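Local coordinates for glutathione S-transferase family protein (Populus trichocarpa, PDB 5F06) that probably conjugates glutathione to halide-bearing compounds as a Phi-class transferase of plant detoxification, and is caught here with glutathione bound, at residues Leu2-Ala7 against Gln52-Glu57; Met9-Ser14 against Leu170-Tyr175; Thr18-Lys23 against Ser71-Lys76. All blocks are in the same frame, centred on the assembly; numbering follows the deposited sequence.

Contact 1 of 3, residues Leu2-Ala7 against Gln52-Glu57; sequences LKLYGA and QIPALE. With GSH (glutathione), chain C.
The phenol ring of Tyr5 has the carbonyl oxygen of Ala55 at its edge, in the ring plane, while the carboxylate of Glu57 stands almost perpendicular to the ring, the two planes 88° apart. Lys47 adds a cation-pi contact to the same ring from outside the two segments. With CG anti to the carbonyl carbon (chi1 -64°), the ring is carried over towards Glu57, and Tyr5 OH donates to Glu57 OE1 at 2.6 Å, meeting that oxygen from above the carboxylate plane, 46° out of it. Beneath this pair runs a regular antiparallel ladder. Lys3 and Glu57 exchange two backbone hydrogen bonds, as do Tyr5 and Ala55, the shortest being Tyr5 N to Ala55 O at 2.8 Å; between them Leu4 faces Leu56 in a non-hydrogen-bonded pair. On the face of these two leucines, which is turned to helix 11-22, Leu4 CD1 lies 3.8 Å from Pro54 CB, the two side chains pointing the same way. A leucine in place of Tyr5 would probably leave Glu57 OE1 without its phenol donor, the Glu57 carboxylate freer to turn and Lys47 without its ring. Where the ladder ends, a cis peptide bond precedes Pro54, the cis-proline of the thioredoxin-like fold, and the backbone of Ile53 turns to glutathione. Ile53 N donates to O2 of the tripeptide at 3.0 Å, and Ile53 O accepts from its N2 at the same length, while Gln52 NE2 reaches the glycyl carboxylate oxygen O32 at 2.6 Å. Gln52 OE1 is held by Arg106 of the second subunit. The middle of glutathione is thus recognised in this contact by main-chain polarity, pairing with Ile53 much as another strand would; a neutral amide, fixed across the dimer, probably steadies its terminal carboxylate, and Ser66, Glu65 and His39 complete the site.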
loop_
_atom_site.group_PDB
_atom_site.type_symbol
_atom_site.label_atom_id
_atom_site.label_comp_id
_atom_site.label_asym_id
_atom_site.label_seq_id
_atom_site.Cartn_x
_atom_site.Cartn_y
_atom_site.Cartn_z
ATOM N N LEU A 2 19.041 9.792 -12.116
ATOM C CA LEU A 2 17.991 8.868 -11.718
ATOM C C LEU A 2 18.027 7.668 -12.644
ATOM O O LEU A 2 17.622 7.768 -13.801
ATOM C CB LEU A 2 16.618 9.532 -11.776
ATOM C CG LEU A 2 16.349 10.630 -10.753
ATOM C CD1 LEU A 2 15.098 11.397 -11.146
ATOM C CD2 LEU A 2 16.197 10.044 -9.356
ATOM N N LYS A 3 18.526 6.546 -12.136
ATOM C CA LYS A 3 18.642 5.333 -12.929
ATOM C C LYS A 3 17.579 4.323 -12.523
ATOM O O LYS A 3 17.599 3.792 -11.412
ATOM C CB LYS A 3 20.038 4.735 -12.780
ATOM C CG LYS A 3 21.136 5.656 -13.298
ATOM C CD LYS A 3 22.525 5.202 -12.878
ATOM C CE LYS A 3 22.778 3.757 -13.249
ATOM N NZ LYS A 3 22.589 3.500 -14.700
ATOM N N LEU A 4 16.655 4.074 -13.445
ATOM C CA LEU A 4 15.526 3.183 -13.219
ATOM C C LEU A 4 15.777 1.843 -13.885
ATOM O O LEU A 4 15.964 1.777 -15.096
ATOM C CB LEU A 4 14.245 3.814 -13.759
ATOM C CG LEU A 4 12.929 3.054 -13.575
ATOM C CD1 LEU A 4 12.614 2.892 -12.100
ATOM C CD2 LEU A 4 11.798 3.778 -14.294
ATOM N N TYR A 5 15.794 0.783 -13.081
ATOM C CA TYR A 5 16.020 -0.566 -13.584
ATOM C C TYR A 5 14.698 -1.298 -13.781
ATOM O O TYR A 5 13.970 -1.554 -12.827
ATOM C CB TYR A 5 16.919 -1.345 -12.629
ATOM C CG TYR A 5 18.301 -0.756 -12.509
ATOM C CD1 TYR A 5 18.547 0.331 -11.677
ATOM C CD2 TYR A 5 19.361 -1.270 -13.244
ATOM C CE1 TYR A 5 19.814 0.879 -11.572
ATOM C CE2 TYR A 5 20.630 -0.728 -13.147
ATOM C CZ TYR A 5 20.850 0.347 -12.313
ATOM O OH TYR A 5 22.113 0.883 -12.216
ATOM N N GLY A 6 14.385 -1.634 -15.025
ATOM C CA GLY A 6 13.133 -2.306 -15.317
ATOM C C GLY A 6 12.935 -2.560 -16.795
ATOM O O GLY A 6 13.896 -2.785 -17.527
ATOM N N ALA A 7 11.681 -2.522 -17.233
ATOM C CA ALA A 7 11.351 -2.750 -18.636
ATOM C C ALA A 7 10.136 -1.914 -19.030
ATOM O O ALA A 7 9.175 -1.834 -18.266
ATOM C CB ALA A 7 11.087 -4.221 -18.881
ATOM N N GLN A 52 12.065 -8.426 -7.916
ATOM C CA GLN A 52 11.117 -7.909 -8.893
ATOM C C GLN A 52 11.467 -6.479 -9.287
ATOM O O GLN A 52 12.114 -5.743 -8.531
ATOM C CB GLN A 52 9.690 -7.971 -8.346
ATOM C CG GLN A 52 9.127 -9.377 -8.288
ATOM C CD GLN A 52 7.628 -9.394 -8.102
ATOM O OE1 GLN A 52 7.098 -8.791 -7.167
ATOM N NE2 GLN A 52 6.930 -10.072 -9.004
ATOM N N ILE A 53 11.042 -6.099 -10.485
ATOM C CA ILE A 53 11.297 -4.764 -11.002
ATOM C C ILE A 53 10.107 -3.869 -10.665
ATOM O O ILE A 53 8.983 -4.351 -10.557
ATOM C CB ILE A 53 11.554 -4.784 -12.532
ATOM C CG1 ILE A 53 10.394 -5.445 -13.290
ATOM C CG2 ILE A 53 12.862 -5.503 -12.825
ATOM C CD1 ILE A 53 10.485 -5.277 -14.812
ATOM N N PRO A 54 10.342 -2.554 -10.523
ATOM C CA PRO A 54 11.599 -1.853 -10.774
ATOM C C PRO A 54 12.439 -1.609 -9.530
ATOM O O PRO A 54 11.990 -1.841 -8.410
ATOM C CB PRO A 54 11.121 -0.524 -11.349
ATOM C CG PRO A 54 9.894 -0.243 -10.560
ATOM C CD PRO A 54 9.244 -1.596 -10.299
ATOM N N ALA A 55 13.663 -1.150 -9.759
ATOM C CA ALA A 55 14.493 -0.577 -8.718
ATOM C C ALA A 55 15.009 0.769 -9.204
ATOM O O ALA A 55 15.040 1.033 -10.411
ATOM C CB ALA A 55 15.643 -1.495 -8.371
ATOM N N LEU A 56 15.407 1.616 -8.262
ATOM C CA LEU A 56 15.977 2.919 -8.573
ATOM C C LEU A 56 17.324 3.089 -7.884
ATOM O O LEU A 56 17.435 2.869 -6.681
ATOM C CB LEU A 56 15.036 4.044 -8.140
ATOM C CG LEU A 56 15.488 5.468 -8.485
ATOM C CD1 LEU A 56 15.209 5.782 -9.939
ATOM C CD2 LEU A 56 14.811 6.485 -7.590
ATOM N N GLU A 57 18.340 3.462 -8.656
ATOM C CA GLU A 57 19.611 3.912 -8.098
ATOM C C GLU A 57 19.754 5.405 -8.354
ATOM O O GLU A 57 19.706 5.859 -9.498
ATOM C CB GLU A 57 20.805 3.153 -8.701
ATOM C CG GLU A 57 21.026 1.756 -8.124
ATOM C CD GLU A 57 22.278 1.083 -8.671
ATOM O OE1 GLU A 57 22.712 1.460 -9.785
ATOM O OE2 GLU A 57 22.832 0.186 -7.988
HETATM N N1 GSH C . 4.855 -4.313 -5.302
HETATM C CA1 GSH C . 5.808 -4.329 -6.363
HETATM C C1 GSH C . 5.929 -2.943 -6.961
HETATM O O11 GSH C . 4.914 -2.206 -7.050
HETATM O O12 GSH C . 7.040 -2.530 -7.374
HETATM C CB1 GSH C . 5.384 -5.325 -7.426
HETATM C CG1 GSH C . 6.536 -5.525 -8.399
HETATM C CD1 GSH C . 6.158 -6.464 -9.538
HETATM O OE1 GSH C . 5.100 -7.073 -9.522
HETATM N N2 GSH C . 7.072 -6.605 -10.632
HETATM C CA2 GSH C . 6.791 -7.463 -11.741
HETATM C C2 GSH C . 7.952 -8.435 -11.931
HETATM O O2 GSH C . 9.077 -8.108 -11.609
HETATM C CB2 GSH C . 6.682 -6.633 -13.002
HETATM S SG2 GSH C . 5.173 -5.691 -13.028
HETATM N N3 GSH C . 7.723 -9.738 -12.502
HETATM C CA3 GSH C . 8.833 -10.653 -12.695
HETATM C C3 GSH C . 8.722 -11.854 -11.759
HETATM O O31 GSH C . 9.303 -12.934 -12.056
HETATM O O32 GSH C . 8.055 -11.770 -10.695
#

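Contact 2 of 3, residues Met9-Ser14 against Leu170-Tyr175; sequences MSTCTS and LPYTYY. With GSH (glutathione), chain C; SO4 (sulfate ion), chain D.
Thr11, facing Pro171 and Tyr175, can be followed outwards from its backbone. Its CB rests 3.7 Å from Pro171 CB, and from there the side chain forks. Because OG1 stands between the backbone N and the carbonyl carbon (chi1 54°), it comes over one face of the Tyr172 ring, 3.7 Å above the plane and nearer its rim than its centre; it also lies 3.3 Å from glutathione SG2 and 3.0 Å from O2 of a sulfate, where its proton is not settled. The other branch, CG2, lies beside the backbone N, has the same sulfate oxygen at 3.1 Å and closes on Tyr175 CD2 at 3.3 Å, meeting that ring obliquely. Even the carbonyl of Thr11 is packed, its oxygen 3.2 Å from Pro171 CB. Tyr175 reaches past the threonine to the preceding loop, where its hydroxyl approaches Met9 O, at the edge of the ring and in its plane; the modelled separation is very short and should be read with caution. Met211 O, near the C terminus, is also a hydrogen-bond partner of Tyr175 OH.

The backbone N of Thr11 donates almost straight to sulfate O4 at 2.9 Å, the ion probably coming from the crystallisation solution and lodged where the first turn of helix 11-22 presents its amides. That start is capped by Ser10, the N-cap residue, whose OG accepts from Thr13 N and from Thr13 OG1. A helix whose first turn carries Cys12, the cysteine that can bind glutathione covalently, packed against a helix of the all-helical domain, is the arrangement of the serine- and cysteine-type glutathione transferases, Phi class among them, at the cleft between their two domains.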
loop_
_atom_site.group_PDB
_atom_site.type_symbol
_atom_site.label_atom_id
_atom_site.label_comp_id
_atom_site.label_asym_id
_atom_site.label_seq_id
_atom_site.Cartn_x
_atom_site.Cartn_y
_atom_site.Cartn_z
ATOM N N MET A 9 7.632 -2.377 -20.895
ATOM C CA MET A 9 6.358 -3.065 -21.075
ATOM C C MET A 9 5.693 -3.475 -19.754
ATOM O O MET A 9 4.512 -3.819 -19.738
ATOM C CB MET A 9 6.560 -4.301 -21.960
ATOM C CG MET A 9 5.267 -4.979 -22.381
ATOM S SD MET A 9 5.461 -6.050 -23.820
ATOM C CE MET A 9 5.541 -4.828 -25.128
ATOM N N SER A 10 6.428 -3.430 -18.649
ATOM C CA SER A 10 5.878 -3.880 -17.374
ATOM C C SER A 10 5.088 -2.772 -16.681
ATOM O O SER A 10 5.461 -1.596 -16.719
ATOM C CB SER A 10 6.984 -4.391 -16.444
ATOM O OG SER A 10 7.674 -3.332 -15.814
ATOM N N THR A 11 3.988 -3.172 -16.055
ATOM C CA THR A 11 3.105 -2.252 -15.349
ATOM C C THR A 11 3.831 -1.505 -14.245
ATOM O O THR A 11 3.609 -0.316 -14.033
ATOM C CB THR A 11 1.924 -2.993 -14.719
ATOM O OG1 THR A 11 2.416 -4.053 -13.884
ATOM C CG2 THR A 11 1.027 -3.574 -15.790
ATOM N N CYS A 12 4.685 -2.229 -13.532
ATOM C CA CYS A 12 5.373 -1.691 -12.371
ATOM C C CYS A 12 6.415 -0.641 -12.765
ATOM O O CYS A 12 6.570 0.370 -12.081
ATOM C CB CYS A 12 6.019 -2.832 -11.592
ATOM S SG CYS A 12 4.851 -4.149 -11.169
ATOM N N THR A 13 7.121 -0.869 -13.869
ATOM C CA THR A 13 8.062 0.129 -14.373
ATOM C C THR A 13 7.309 1.326 -14.933
ATOM O O THR A 13 7.694 2.476 -14.699
ATOM C CB THR A 13 8.982 -0.435 -15.470
ATOM O OG1 THR A 13 9.623 -1.623 -14.996
ATOM C CG2 THR A 13 10.049 0.588 -15.860
ATOM N N SER A 14 6.234 1.057 -15.670
ATOM C CA SER A 14 5.454 2.118 -16.302
ATOM C C SER A 14 4.871 3.082 -15.277
ATOM O O SER A 14 4.703 4.265 -15.561
ATOM C CB SER A 14 4.329 1.529 -17.152
ATOM O OG SER A 14 4.842 0.891 -18.308
ATOM N N LEU A 170 -2.860 3.855 -13.558
ATOM C CA LEU A 170 -2.731 3.851 -15.010
ATOM C C LEU A 170 -2.263 2.511 -15.595
ATOM O O LEU A 170 -2.881 2.013 -16.535
ATOM C CB LEU A 170 -1.785 4.972 -15.461
ATOM C CG LEU A 170 -2.389 6.385 -15.454
ATOM C CD1 LEU A 170 -1.295 7.425 -15.639
ATOM C CD2 LEU A 170 -3.457 6.555 -16.536
ATOM N N PRO A 171 -1.187 1.916 -15.047
ATOM C CA PRO A 171 -0.615 0.780 -15.784
ATOM C C PRO A 171 -1.489 -0.478 -15.807
ATOM O O PRO A 171 -1.698 -1.009 -16.894
ATOM C CB PRO A 171 0.706 0.510 -15.049
ATOM C CG PRO A 171 1.006 1.757 -14.317
ATOM C CD PRO A 171 -0.324 2.322 -13.926
ATOM N N TYR A 172 -1.989 -0.947 -14.666
ATOM C CA TYR A 172 -2.813 -2.158 -14.673
ATOM C C TYR A 172 -4.119 -1.912 -15.419
ATOM O O TYR A 172 -4.634 -2.795 -16.105
ATOM C CB TYR A 172 -3.111 -2.644 -13.254
ATOM C CG TYR A 172 -2.122 -3.659 -12.727
ATOM C CD1 TYR A 172 -1.809 -4.797 -13.454
ATOM C CD2 TYR A 172 -1.508 -3.484 -11.495
ATOM C CE1 TYR A 172 -0.904 -5.723 -12.982
ATOM C CE2 TYR A 172 -0.601 -4.410 -11.013
ATOM C CZ TYR A 172 -0.304 -5.526 -11.765
ATOM O OH TYR A 172 0.595 -6.449 -11.287
ATOM N N THR A 173 -4.654 -0.705 -15.296
ATOM C CA THR A 173 -5.905 -0.400 -15.962
ATOM C C THR A 173 -5.673 -0.387 -17.469
ATOM O O THR A 173 -6.514 -0.859 -18.230
ATOM C CB THR A 173 -6.493 0.936 -15.488
ATOM O OG1 THR A 173 -6.582 0.934 -14.058
ATOM C CG2 THR A 173 -7.887 1.147 -16.069
ATOM N N TYR A 174 -4.519 0.117 -17.900
ATOM C CA TYR A 174 -4.211 0.166 -19.325
ATOM C C TYR A 174 -4.296 -1.231 -19.936
ATOM O O TYR A 174 -4.850 -1.416 -21.024
ATOM C CB TYR A 174 -2.823 0.765 -19.575
ATOM C CG TYR A 174 -2.524 0.928 -21.046
ATOM C CD1 TYR A 174 -3.204 1.873 -21.803
ATOM C CD2 TYR A 174 -1.586 0.130 -21.682
ATOM C CE1 TYR A 174 -2.953 2.025 -23.142
ATOM C CE2 TYR A 174 -1.328 0.278 -23.031
ATOM C CZ TYR A 174 -2.014 1.228 -23.754
ATOM O OH TYR A 174 -1.771 1.387 -25.099
ATOM N N TYR A 175 -3.768 -2.219 -19.225
ATOM C CA TYR A 175 -3.794 -3.587 -19.722
ATOM C C TYR A 175 -5.177 -4.218 -19.573
ATOM O O TYR A 175 -5.598 -4.996 -20.433
ATOM C CB TYR A 175 -2.744 -4.432 -19.005
ATOM C CG TYR A 175 -1.337 -4.297 -19.566
ATOM C CD1 TYR A 175 -1.119 -4.039 -20.917
ATOM C CD2 TYR A 175 -0.228 -4.446 -18.749
ATOM C CE1 TYR A 175 0.157 -3.923 -21.430
ATOM C CE2 TYR A 175 1.058 -4.332 -19.259
ATOM C CZ TYR A 175 1.239 -4.073 -20.600
ATOM O OH TYR A 175 2.508 -3.962 -21.123
HETATM N N1 GSH C . 4.855 -4.313 -5.302
HETATM C CA1 GSH C . 5.808 -4.329 -6.363
HETATM C C1 GSH C . 5.929 -2.943 -6.961
HETATM O O11 GSH C . 4.914 -2.206 -7.050
HETATM O O12 GSH C . 7.040 -2.530 -7.374
HETATM C CB1 GSH C . 5.384 -5.325 -7.426
HETATM C CG1 GSH C . 6.536 -5.525 -8.399
HETATM C CD1 GSH C . 6.158 -6.464 -9.538
HETATM O OE1 GSH C . 5.100 -7.073 -9.522
HETATM N N2 GSH C . 7.072 -6.605 -10.632
HETATM C CA2 GSH C . 6.791 -7.463 -11.741
HETATM C C2 GSH C . 7.952 -8.435 -11.931
HETATM O O2 GSH C . 9.077 -8.108 -11.609
HETATM C CB2 GSH C . 6.682 -6.633 -13.002
HETATM S SG2 GSH C . 5.173 -5.691 -13.028
HETATM N N3 GSH C . 7.723 -9.738 -12.502
HETATM C CA3 GSH C . 8.833 -10.653 -12.695
HETATM C C3 GSH C . 8.722 -11.854 -11.759
HETATM O O31 GSH C . 9.303 -12.934 -12.056
HETATM O O32 GSH C . 8.055 -11.770 -10.695
HETATM S S SO4 D . 2.624 -7.123 -16.033
HETATM O O1 SO4 D . 2.126 -7.717 -17.275
HETATM O O2 SO4 D . 1.505 -6.564 -15.281
HETATM O O3 SO4 D . 3.287 -8.145 -15.229
HETATM O O4 SO4 D . 3.577 -6.065 -16.356
#

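Contact 3 of 3, residues Thr18-Lys23 against Ser71-Lys76; sequences TCLHEK and SYIAEK
Lys23 NZ is gripped by several oxygens. A water 2.8 Å from Lys23 NZ accepts from it and donates in turn to Ala74 O at 2.9 Å, bridging the two segments, while the carbonyls of Phe77, Thr80 and Tyr82, further along the chain, also take bonds from NZ. So many carbonyl oxygens round it would probably favour the charged form of this buried lysine. Bends at chi2 and chi3 (-61° and -67°) bring NZ round to these oxygens; nearer the backbone, Lys23 CG passes Ile73 CG2 at 4.1 Å, the two side chains running past each other in opposite senses.

Ile73, modelled in two conformers, carries the apolar part of the contact with both branches in the one described here. Its CG2, anti to the backbone N, also meets Cys19 SG at 4.1 Å; its CD1 presses on Leu20 CD2 at 3.5 Å, with the leucine crossing at about a right angle. No direct hydrogen bond joins the segments. Together they pack the C-terminal end of helix 11-22 against that of helix 66-76, within the thioredoxin-like domain; beyond, Tyr72 leans on strand 61-64 and Glu22 on helices 164-167 and 202-210.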
loop_
_atom_site.group_PDB
_atom_site.type_symbol
_atom_site.label_atom_id
_atom_site.label_comp_id
_atom_site.label_asym_id
_atom_site.label_seq_id
_atom_site.Cartn_x
_atom_site.Cartn_y
_atom_site.Cartn_z
ATOM N N THR A 18 5.713 7.123 -15.905
ATOM C CA THR A 18 4.745 8.193 -16.095
ATOM C C THR A 18 4.945 9.277 -15.034
ATOM O O THR A 18 4.802 10.468 -15.324
ATOM C CB THR A 18 3.288 7.668 -16.066
ATOM O OG1 THR A 18 2.381 8.747 -16.328
ATOM C CG2 THR A 18 2.953 7.033 -14.731
ATOM N N CYS A 19 5.304 8.873 -13.817
ATOM C CA CYS A 19 5.601 9.837 -12.761
ATOM C C CYS A 19 6.810 10.699 -13.134
ATOM O O CYS A 19 6.776 11.923 -12.987
ATOM C CB CYS A 19 5.855 9.129 -11.427
ATOM S SG CYS A 19 6.268 10.258 -10.054
ATOM N N LEU A 20 7.870 10.061 -13.623
ATOM C CA LEU A 20 9.058 10.786 -14.071
ATOM C C LEU A 20 8.710 11.833 -15.137
ATOM O O LEU A 20 9.224 12.952 -15.097
ATOM C CB LEU A 20 10.109 9.809 -14.606
ATOM C CG LEU A 20 10.816 8.957 -13.546
ATOM C CD1 LEU A 20 11.474 7.726 -14.159
ATOM C CD2 LEU A 20 11.851 9.791 -12.808
ATOM N N HIS A 21 7.833 11.485 -16.076
ATOM C CA HIS A 21 7.450 12.417 -17.138
ATOM C C HIS A 21 6.564 13.545 -16.627
ATOM O O HIS A 21 6.707 14.692 -17.064
ATOM C CB HIS A 21 6.736 11.678 -18.275
ATOM C CG HIS A 21 7.626 10.753 -19.039
ATOM N ND1 HIS A 21 8.861 11.138 -19.517
ATOM C CD2 HIS A 21 7.462 9.463 -19.416
ATOM C CE1 HIS A 21 9.419 10.124 -20.154
ATOM N NE2 HIS A 21 8.590 9.095 -20.107
ATOM N N GLU A 22 5.638 13.227 -15.725
ATOM C CA GLU A 22 4.809 14.253 -15.101
ATOM C C GLU A 22 5.692 15.315 -14.453
ATOM O O GLU A 22 5.365 16.501 -14.469
ATOM C CB GLU A 22 3.872 13.643 -14.055
ATOM C CG GLU A 22 2.743 12.798 -14.629
ATOM C CD GLU A 22 1.644 13.622 -15.284
ATOM O OE1 GLU A 22 1.708 14.868 -15.242
ATOM O OE2 GLU A 22 0.708 13.014 -15.842
ATOM N N LYS A 23 6.819 14.881 -13.895
ATOM C CA LYS A 23 7.715 15.781 -13.174
ATOM C C LYS A 23 8.760 16.414 -14.098
ATOM O O LYS A 23 9.602 17.193 -13.647
ATOM C CB LYS A 23 8.406 15.028 -12.033
ATOM C CG LYS A 23 7.441 14.444 -10.989
ATOM C CD LYS A 23 6.612 15.509 -10.289
ATOM C CE LYS A 23 7.462 16.421 -9.412
ATOM N NZ LYS A 23 6.664 17.523 -8.812
ATOM N N SER A 71 6.605 8.101 -4.909
ATOM C CA SER A 71 6.420 8.965 -3.750
ATOM C C SER A 71 7.698 9.758 -3.466
ATOM O O SER A 71 7.656 10.960 -3.191
ATOM C CB SER A 71 6.015 8.134 -2.524
ATOM O OG SER A 71 5.760 8.952 -1.395
ATOM N N TYR A 72 8.834 9.076 -3.541
ATOM C CA TYR A 72 10.130 9.724 -3.379
ATOM C C TYR A 72 10.325 10.836 -4.405
ATOM O O TYR A 72 10.634 11.977 -4.054
ATOM C CB TYR A 72 11.251 8.693 -3.506
ATOM C CG TYR A 72 12.620 9.305 -3.457
ATOM C CD1 TYR A 72 13.087 9.901 -2.292
ATOM C CD2 TYR A 72 13.451 9.291 -4.567
ATOM C CE1 TYR A 72 14.338 10.465 -2.233
ATOM C CE2 TYR A 72 14.713 9.858 -4.518
ATOM C CZ TYR A 72 15.149 10.442 -3.347
ATOM O OH TYR A 72 16.402 11.009 -3.276
ATOM N N ILE A 73 10.141 10.490 -5.674
ATOM C CA ILE A 73 10.297 11.439 -6.771
ATOM C C ILE A 73 9.338 12.619 -6.615
ATOM O O ILE A 73 9.736 13.778 -6.756
ATOM C CB ILE A 73 10.064 10.737 -8.127
ATOM C CG1 ILE A 73 11.197 9.742 -8.397
ATOM C CG2 ILE A 73 9.978 11.747 -9.265
ATOM C CD1 ILE A 73 10.930 8.803 -9.561
ATOM N N ALA A 74 8.079 12.323 -6.310
ATOM C CA ALA A 74 7.063 13.359 -6.167
ATOM C C ALA A 74 7.387 14.322 -5.024
ATOM O O ALA A 74 7.161 15.527 -5.134
ATOM C CB ALA A 74 5.695 12.726 -5.950
ATOM N N GLU A 75 7.930 13.792 -3.934
ATOM C CA GLU A 75 8.271 14.611 -2.778
ATOM C C GLU A 75 9.552 15.414 -3.017
ATOM O O GLU A 75 9.620 16.598 -2.686
ATOM C CB GLU A 75 8.420 13.729 -1.532
ATOM C CG GLU A 75 8.971 14.442 -0.303
ATOM C CD GLU A 75 8.087 15.585 0.155
ATOM O OE1 GLU A 75 8.632 16.614 0.609
ATOM O OE2 GLU A 75 6.847 15.455 0.066
ATOM N N LYS A 76 10.559 14.772 -3.600
ATOM C CA LYS A 76 11.869 15.393 -3.744
ATOM C C LYS A 76 11.852 16.556 -4.731
ATOM O O LYS A 76 12.514 17.571 -4.516
ATOM C CB LYS A 76 12.907 14.360 -4.189
ATOM C CG LYS A 76 14.275 14.969 -4.467
ATOM C CD LYS A 76 15.357 13.916 -4.550
ATOM C CE LYS A 76 16.699 14.530 -4.900
ATOM N NZ LYS A 76 17.812 13.586 -4.605
HETATM O O HOH W 1 5.066 16.265 -6.938
#

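How the contacts relate
From the N terminus, strand 2-6 leads through a short loop into helix 11-22, and the two supply the first segment of every contact. Contact 1 closes a loop by pairing that strand with 55-58. Contact 3 closes a second, from the end of helix 11-22 to helix 66-76; it crosses contact 1, since their segments alternate along the chain, and Leu20 packs on Leu2 and Leu4 where they meet. Contact 2 spans much further, to helix 170-176: it encloses contact 3 and crosses contact 1. Contacts 1 and 3 lie within the thioredoxin-like domain and tie its strands and helices together, contact 2 joins it to the helical one, and glutathione touches contact 1 and contact 2.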